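Local coordinates for protein alkane monooxygenase (Geobacillus thermodenitrificans, PDB 3B9O) that belongs to the luciferase-like monooxygenase family, with a TIM-barrel fold, and binds flavin mononucleotide in a pocket of the chain, at residues Glu163-Val167 with His201-Phe206; Trp172-Asp178 with Pro216-Pro222. All coordinates share one frame; numbering follows the deposited sequence.

Interaction 1: Glu163-Val167 with His201-Phe206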
loop_
_atom_site.group_PDB
_atom_site.type_symbol
_atom_site.label_atom_id
_atom_site.label_comp_id
_atom_site.label_asym_id
_atom_site.label_seq_id
_atom_site.Cartn_x
_atom_site.Cartn_y
_atom_site.Cartn_z
ATOM N N GLU A 163 -11.618 -15.783 -0.961
ATOM C CA GLU A 163 -11.367 -17.101 -0.373
ATOM C C GLU A 163 -9.914 -17.166 0.154
ATOM O O GLU A 163 -9.657 -17.821 1.149
ATOM C CB GLU A 163 -11.571 -18.216 -1.405
ATOM C CG GLU A 163 -11.743 -19.576 -0.749
ATOM C CD GLU A 163 -11.776 -20.719 -1.725
ATOM O OE1 GLU A 163 -12.307 -20.585 -2.851
ATOM O OE2 GLU A 163 -11.251 -21.758 -1.369
ATOM N N TYR A 164 -8.997 -16.476 -0.535
ATOM C CA TYR A 164 -7.604 -16.375 -0.116
ATOM C C TYR A 164 -7.553 -15.782 1.321
ATOM O O TYR A 164 -6.886 -16.322 2.216
ATOM C CB TYR A 164 -6.850 -15.475 -1.122
ATOM C CG TYR A 164 -5.344 -15.612 -1.072
ATOM C CD1 TYR A 164 -4.649 -16.203 -2.137
ATOM C CD2 TYR A 164 -4.614 -15.173 0.055
ATOM C CE1 TYR A 164 -3.273 -16.355 -2.132
ATOM C CE2 TYR A 164 -3.194 -15.335 0.087
ATOM C CZ TYR A 164 -2.547 -15.923 -1.012
ATOM O OH TYR A 164 -1.179 -16.093 -0.969
ATOM N N LEU A 165 -8.228 -14.658 1.502
ATOM C CA LEU A 165 -8.373 -14.034 2.831
ATOM C C LEU A 165 -9.096 -14.949 3.834
ATOM O O LEU A 165 -8.704 -15.018 4.989
ATOM C CB LEU A 165 -9.031 -12.661 2.720
ATOM C CG LEU A 165 -8.092 -11.478 2.389
ATOM C CD1 LEU A 165 -8.954 -10.259 2.346
ATOM C CD2 LEU A 165 -7.016 -11.289 3.461
ATOM N N GLU A 166 -10.138 -15.665 3.385
ATOM C CA GLU A 166 -10.869 -16.628 4.240
ATOM C C GLU A 166 -9.845 -17.582 4.865
ATOM O O GLU A 166 -9.842 -17.800 6.086
ATOM C CB GLU A 166 -11.913 -17.435 3.408
ATOM C CG GLU A 166 -12.996 -18.167 4.255
ATOM C CD GLU A 166 -13.974 -19.174 3.493
ATOM O OE1 GLU A 166 -14.658 -19.940 4.250
ATOM O OE2 GLU A 166 -14.066 -19.227 2.205
ATOM N N VAL A 167 -8.986 -18.133 4.002
ATOM C CA VAL A 167 -7.927 -19.106 4.389
ATOM C C VAL A 167 -6.938 -18.497 5.372
ATOM O O VAL A 167 -6.663 -19.090 6.423
ATOM C CB VAL A 167 -7.142 -19.661 3.139
ATOM C CG1 VAL A 167 -5.972 -20.522 3.559
ATOM C CG2 VAL A 167 -8.101 -20.455 2.185
ATOM N N HIS A 201 -10.473 -26.086 5.801
ATOM C CA HIS A 201 -11.002 -25.208 4.792
ATOM C C HIS A 201 -11.206 -25.958 3.486
ATOM O O HIS A 201 -10.360 -26.705 3.025
ATOM C CB HIS A 201 -10.106 -23.977 4.555
ATOM C CG HIS A 201 -10.533 -23.168 3.372
ATOM N ND1 HIS A 201 -11.352 -22.071 3.489
ATOM C CD2 HIS A 201 -10.316 -23.337 2.049
ATOM C CE1 HIS A 201 -11.616 -21.593 2.285
ATOM N NE2 HIS A 201 -10.990 -22.337 1.396
ATOM N N SER A 202 -12.339 -25.675 2.870
ATOM C CA SER A 202 -12.738 -26.341 1.666
ATOM C C SER A 202 -13.544 -25.316 0.887
ATOM O O SER A 202 -14.578 -24.869 1.360
ATOM C CB SER A 202 -13.600 -27.558 2.074
ATOM O OG SER A 202 -13.443 -28.579 1.111
ATOM N N GLY A 203 -13.076 -24.909 -0.284
ATOM C CA GLY A 203 -13.830 -23.950 -1.071
ATOM C C GLY A 203 -13.571 -24.178 -2.532
ATOM O O GLY A 203 -12.939 -25.172 -2.899
ATOM N N LYS A 204 -14.005 -23.236 -3.362
ATOM C CA LYS A 204 -13.843 -23.335 -4.796
ATOM C C LYS A 204 -12.383 -23.347 -5.269
ATOM O O LYS A 204 -12.024 -24.106 -6.189
ATOM C CB LYS A 204 -14.597 -22.195 -5.465
ATOM C CG LYS A 204 -14.321 -21.983 -6.941
ATOM C CD LYS A 204 -15.300 -20.969 -7.498
ATOM C CE LYS A 204 -15.325 -21.019 -9.006
ATOM N NZ LYS A 204 -16.129 -19.871 -9.457
ATOM N N TYR A 205 -11.558 -22.485 -4.664
ATOM C CA TYR A 205 -10.165 -22.349 -5.097
ATOM C C TYR A 205 -9.176 -23.112 -4.231
ATOM O O TYR A 205 -8.159 -23.552 -4.736
ATOM C CB TYR A 205 -9.745 -20.879 -5.199
ATOM C CG TYR A 205 -10.594 -20.092 -6.172
ATOM C CD1 TYR A 205 -10.385 -20.193 -7.550
ATOM C CD2 TYR A 205 -11.605 -19.257 -5.720
ATOM C CE1 TYR A 205 -11.166 -19.485 -8.437
ATOM C CE2 TYR A 205 -12.397 -18.561 -6.605
ATOM C CZ TYR A 205 -12.156 -18.673 -7.949
ATOM O OH TYR A 205 -12.930 -17.967 -8.817
ATOM N N PHE A 206 -9.478 -23.284 -2.959
ATOM C CA PHE A 206 -8.531 -23.863 -2.001
ATOM C C PHE A 206 -9.086 -24.989 -1.163
ATOM O O PHE A 206 -10.261 -24.993 -0.772
ATOM C CB PHE A 206 -8.013 -22.741 -1.071
ATOM C CG PHE A 206 -7.339 -21.632 -1.811
ATOM C CD1 PHE A 206 -7.886 -20.357 -1.829
ATOM C CD2 PHE A 206 -6.144 -21.882 -2.501
ATOM C CE1 PHE A 206 -7.256 -19.328 -2.523
ATOM C CE2 PHE A 206 -5.502 -20.885 -3.195
ATOM C CZ PHE A 206 -6.059 -19.595 -3.220
#
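Glu163 reaches straight from its helix into the turn formed by His201-Phe206, its chain extended and CG anti to the backbone N (chi1 -162°), which brings the carboxylate among the backbone N-H groups. Glu163 OE1 takes Tyr205 N on its syn side at 2.7 Å. Glu163 OE2 is gripped twice, from opposite faces of the carboxylate plane: Phe206 N lies above that plane at 2.8 Å, and His201 NE2 comes on the anti side, also at 2.8 Å and nearly straight (171°). That bond lies in the imidazole plane, while Lys170 engages His201 ND1, so both ring nitrogens are occupied. A glutamate suits this place because its two oxygens can hold several N-H groups of a turn at once. The turn links the short antiparallel strands 201-202 and 207-208, and Glu163 fastens this hairpin to helix 154-174, outside the barrel strands. Val167 lays CG2 over the centre of one imidazole face, a CH-pi contact 3.5 Å from the His201 centroid, and the same methyl also meets Phe206 CB. The Phe206 ring meets that of Tyr164 obliquely, planes at 86°, with Tyr164 CD1 3.8 Å from Phe206 CZ; Pro112 touches both residues.

Interaction 2: Trp172-Asp178 with Pro216-Pro222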
loop_
_atom_site.group_PDB
_atom_site.type_symbol
_atom_site.label_atom_id
_atom_site.label_comp_id
_atom_site.label_asym_id
_atom_site.label_seq_id
_atom_site.Cartn_x
_atom_site.Cartn_y
_atom_site.Cartn_z
ATOM N N TRP A 172 -4.671 -17.536 10.800
ATOM C CA TRP A 172 -4.174 -16.522 11.708
ATOM C C TRP A 172 -4.948 -16.356 13.009
ATOM O O TRP A 172 -4.350 -16.044 14.018
ATOM C CB TRP A 172 -4.135 -15.172 10.994
ATOM C CG TRP A 172 -3.084 -15.067 9.928
ATOM C CD1 TRP A 172 -1.861 -15.668 9.928
ATOM C CD2 TRP A 172 -3.125 -14.223 8.768
ATOM N NE1 TRP A 172 -1.153 -15.292 8.807
ATOM C CE2 TRP A 172 -1.891 -14.387 8.090
ATOM C CE3 TRP A 172 -4.096 -13.353 8.220
ATOM C CZ2 TRP A 172 -1.614 -13.748 6.870
ATOM C CZ3 TRP A 172 -3.826 -12.705 7.026
ATOM C CH2 TRP A 172 -2.580 -12.899 6.357
ATOM N N GLU A 173 -6.271 -16.540 12.948
ATOM C CA GLU A 173 -7.192 -16.220 14.034
ATOM C C GLU A 173 -7.722 -17.462 14.712
ATOM O O GLU A 173 -8.007 -17.439 15.901
ATOM C CB GLU A 173 -8.416 -15.441 13.522
ATOM C CG GLU A 173 -8.116 -14.062 12.859
ATOM C CD GLU A 173 -7.629 -13.039 13.876
ATOM O OE1 GLU A 173 -6.836 -12.171 13.486
ATOM O OE2 GLU A 173 -8.044 -13.110 15.046
ATOM N N GLY A 174 -7.881 -18.527 13.953
ATOM C CA GLY A 174 -8.608 -19.700 14.479
ATOM C C GLY A 174 -7.822 -20.992 14.741
ATOM O O GLY A 174 -8.264 -21.880 15.504
ATOM N N SER A 175 -6.678 -21.143 14.100
ATOM C CA SER A 175 -5.988 -22.410 14.198
ATOM C C SER A 175 -5.383 -22.669 15.584
ATOM O O SER A 175 -5.572 -23.751 16.165
ATOM C CB SER A 175 -4.977 -22.522 13.082
ATOM O OG SER A 175 -4.251 -23.733 13.158
ATOM N N TRP A 176 -4.653 -21.699 16.119
ATOM C CA TRP A 176 -4.047 -21.817 17.442
ATOM C C TRP A 176 -4.817 -20.874 18.338
ATOM O O TRP A 176 -5.005 -19.725 17.969
ATOM C CB TRP A 176 -2.585 -21.342 17.441
ATOM C CG TRP A 176 -1.635 -22.191 16.625
ATOM C CD1 TRP A 176 -1.821 -22.629 15.318
ATOM C CD2 TRP A 176 -0.375 -22.711 17.039
ATOM N NE1 TRP A 176 -0.762 -23.393 14.940
ATOM C CE2 TRP A 176 0.150 -23.433 15.964
ATOM C CE3 TRP A 176 0.381 -22.619 18.226
ATOM C CZ2 TRP A 176 1.403 -24.075 16.028
ATOM C CZ3 TRP A 176 1.619 -23.255 18.285
ATOM C CH2 TRP A 176 2.115 -23.980 17.199
ATOM N N GLU A 177 -5.195 -21.353 19.520
ATOM C CA GLU A 177 -5.882 -20.565 20.524
ATOM C C GLU A 177 -4.904 -19.583 21.195
ATOM O O GLU A 177 -3.685 -19.799 21.175
ATOM C CB GLU A 177 -6.514 -21.503 21.560
ATOM C CG GLU A 177 -7.537 -22.487 20.943
ATOM C CD GLU A 177 -8.292 -23.315 21.987
ATOM O OE1 GLU A 177 -8.602 -24.503 21.682
ATOM O OE2 GLU A 177 -8.538 -22.786 23.101
ATOM N N ASP A 178 -5.439 -18.501 21.764
ATOM C CA ASP A 178 -4.618 -17.454 22.394
ATOM C C ASP A 178 -3.414 -17.874 23.209
ATOM O O ASP A 178 -2.295 -17.368 22.994
ATOM C CB ASP A 178 -5.467 -16.477 23.194
ATOM C CG ASP A 178 -6.205 -15.513 22.302
ATOM O OD1 ASP A 178 -6.906 -14.645 22.867
ATOM O OD2 ASP A 178 -6.083 -15.616 21.046
ATOM N N PRO A 216 0.411 -17.909 17.705
ATOM C CA PRO A 216 -0.168 -16.539 17.721
ATOM C C PRO A 216 0.886 -15.409 17.883
ATOM O O PRO A 216 1.776 -15.467 18.758
ATOM C CB PRO A 216 -1.171 -16.566 18.888
ATOM C CG PRO A 216 -1.584 -18.018 18.993
ATOM C CD PRO A 216 -0.320 -18.831 18.606
ATOM N N SER A 217 0.767 -14.413 17.000
ATOM C CA SER A 217 1.708 -13.287 16.965
ATOM C C SER A 217 0.922 -12.075 17.493
ATOM O O SER A 217 -0.326 -12.222 17.697
ATOM C CB SER A 217 2.201 -13.113 15.544
ATOM O OG SER A 217 1.091 -12.766 14.698
ATOM N N PRO A 218 1.591 -10.905 17.745
ATOM C CA PRO A 218 0.909 -9.767 18.404
ATOM C C PRO A 218 -0.411 -9.305 17.771
ATOM O O PRO A 218 -1.381 -9.132 18.473
ATOM C CB PRO A 218 1.995 -8.656 18.375
ATOM C CG PRO A 218 3.250 -9.451 18.501
ATOM C CD PRO A 218 3.017 -10.556 17.495
ATOM N N GLN A 219 -0.441 -9.138 16.454
ATOM C CA GLN A 219 -1.645 -8.733 15.734
ATOM C C GLN A 219 -2.501 -9.889 15.237
ATOM O O GLN A 219 -3.666 -9.666 14.858
ATOM C CB GLN A 219 -1.245 -7.905 14.526
ATOM C CG GLN A 219 -0.623 -6.576 14.887
ATOM C CD GLN A 219 -0.367 -5.689 13.681
ATOM O OE1 GLN A 219 0.388 -6.043 12.779
ATOM N NE2 GLN A 219 -0.932 -4.525 13.698
ATOM N N ARG A 220 -1.883 -11.073 15.159
ATOM C CA ARG A 220 -2.374 -12.270 14.467
ATOM C C ARG A 220 -2.563 -12.041 12.969
ATOM O O ARG A 220 -1.754 -12.530 12.192
ATOM C CB ARG A 220 -3.634 -12.897 15.125
ATOM C CG ARG A 220 -3.414 -13.600 16.516
ATOM C CD ARG A 220 -4.811 -14.159 16.868
ATOM N NE ARG A 220 -4.886 -15.054 18.015
ATOM C CZ ARG A 220 -4.799 -16.379 17.938
ATOM N NH1 ARG A 220 -4.585 -16.969 16.772
ATOM N NH2 ARG A 220 -4.931 -17.118 19.042
ATOM N N THR A 221 -3.639 -11.353 12.561
ATOM C CA THR A 221 -3.825 -10.920 11.172
ATOM C C THR A 221 -3.093 -9.563 10.991
ATOM O O THR A 221 -3.278 -8.646 11.808
ATOM C CB THR A 221 -5.329 -10.808 10.814
ATOM O OG1 THR A 221 -5.955 -12.090 10.985
ATOM C CG2 THR A 221 -5.548 -10.259 9.410
ATOM N N PRO A 222 -2.270 -9.426 9.929
ATOM C CA PRO A 222 -1.647 -8.094 9.644
ATOM C C PRO A 222 -2.757 -7.043 9.421
ATOM O O PRO A 222 -3.888 -7.404 9.044
ATOM C CB PRO A 222 -0.894 -8.323 8.325
ATOM C CG PRO A 222 -0.685 -9.794 8.232
ATOM C CD PRO A 222 -1.904 -10.426 8.919
HETATM O O HOH W 1 -6.573 -9.939 14.799
HETATM O O HOH W 2 -3.936 -19.233 14.927
#
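Trp172 lies with one face of its indole beneath Pro222, whose CD sits 3.5 Å from the centroid of the six-membered ring, only 12° off the normal. The carbonyl O of Arg220 rests over the same face, while Thr221 CG2 packs against the CE3 corner; indole NE1 bonds to Ala116 O. The broad flat ring suits a place where a proline and backbone must be covered together. Arg220 extends from CG to NE and carries its guanidinium into the turn that follows helix 154-174. There Arg220 NH1 donates to Trp172 O at 2.9 Å, in the guanidinium plane, and NH1 and NH2 of Arg220 together grip Trp176 O end-on, NH2 at 2.8 Å. Carbonyls at and just beyond the C-terminal end of a helix are suitable acceptors for such a cation, and here the arginine ties that end to the loop leading into barrel strand 223-227. Pro216 CB covers the centre of one guanidinium face, and Glu173 O lies over the opposite one. Asp178 adds a salt bridge, its OD2 meeting Arg220 NH2 at 2.8 Å through the anti lone pair. Glu173 bends at chi2 (-69°), which brings its OE1 back to accept from Thr221 OG1 at 2.7 Å; a water bridges OE1 to Gln219 O, while OE2 pairs with Arg434. Trp176 CB packs on Pro216 CD, 3.6 Å away.

Overall arrangement
From the N terminus, the chain passes through barrel strand 130-135 and then enters helix 154-174, which serves both contacts. Its middle supplies 163-167 and its C-terminal end leads into 172-178. Beyond it come strands 181-184 and 189-191, then 201-206, the first strand and turn of a small hairpin, where interaction 1 closes a loop of 33 intervening residues. The chain continues to 216-222, and interaction 2 closes a second loop just before strand 223-227. The two loops cross, since their segments alternate. The centres of the two contacts lie about 18 Å apart, and the contacts do not touch, the helix joining them. Interaction 1 fixes the hairpin to the helix; interaction 2 anchors the helix end beside the loop into strand 223-227, which pairs parallel with 130-135.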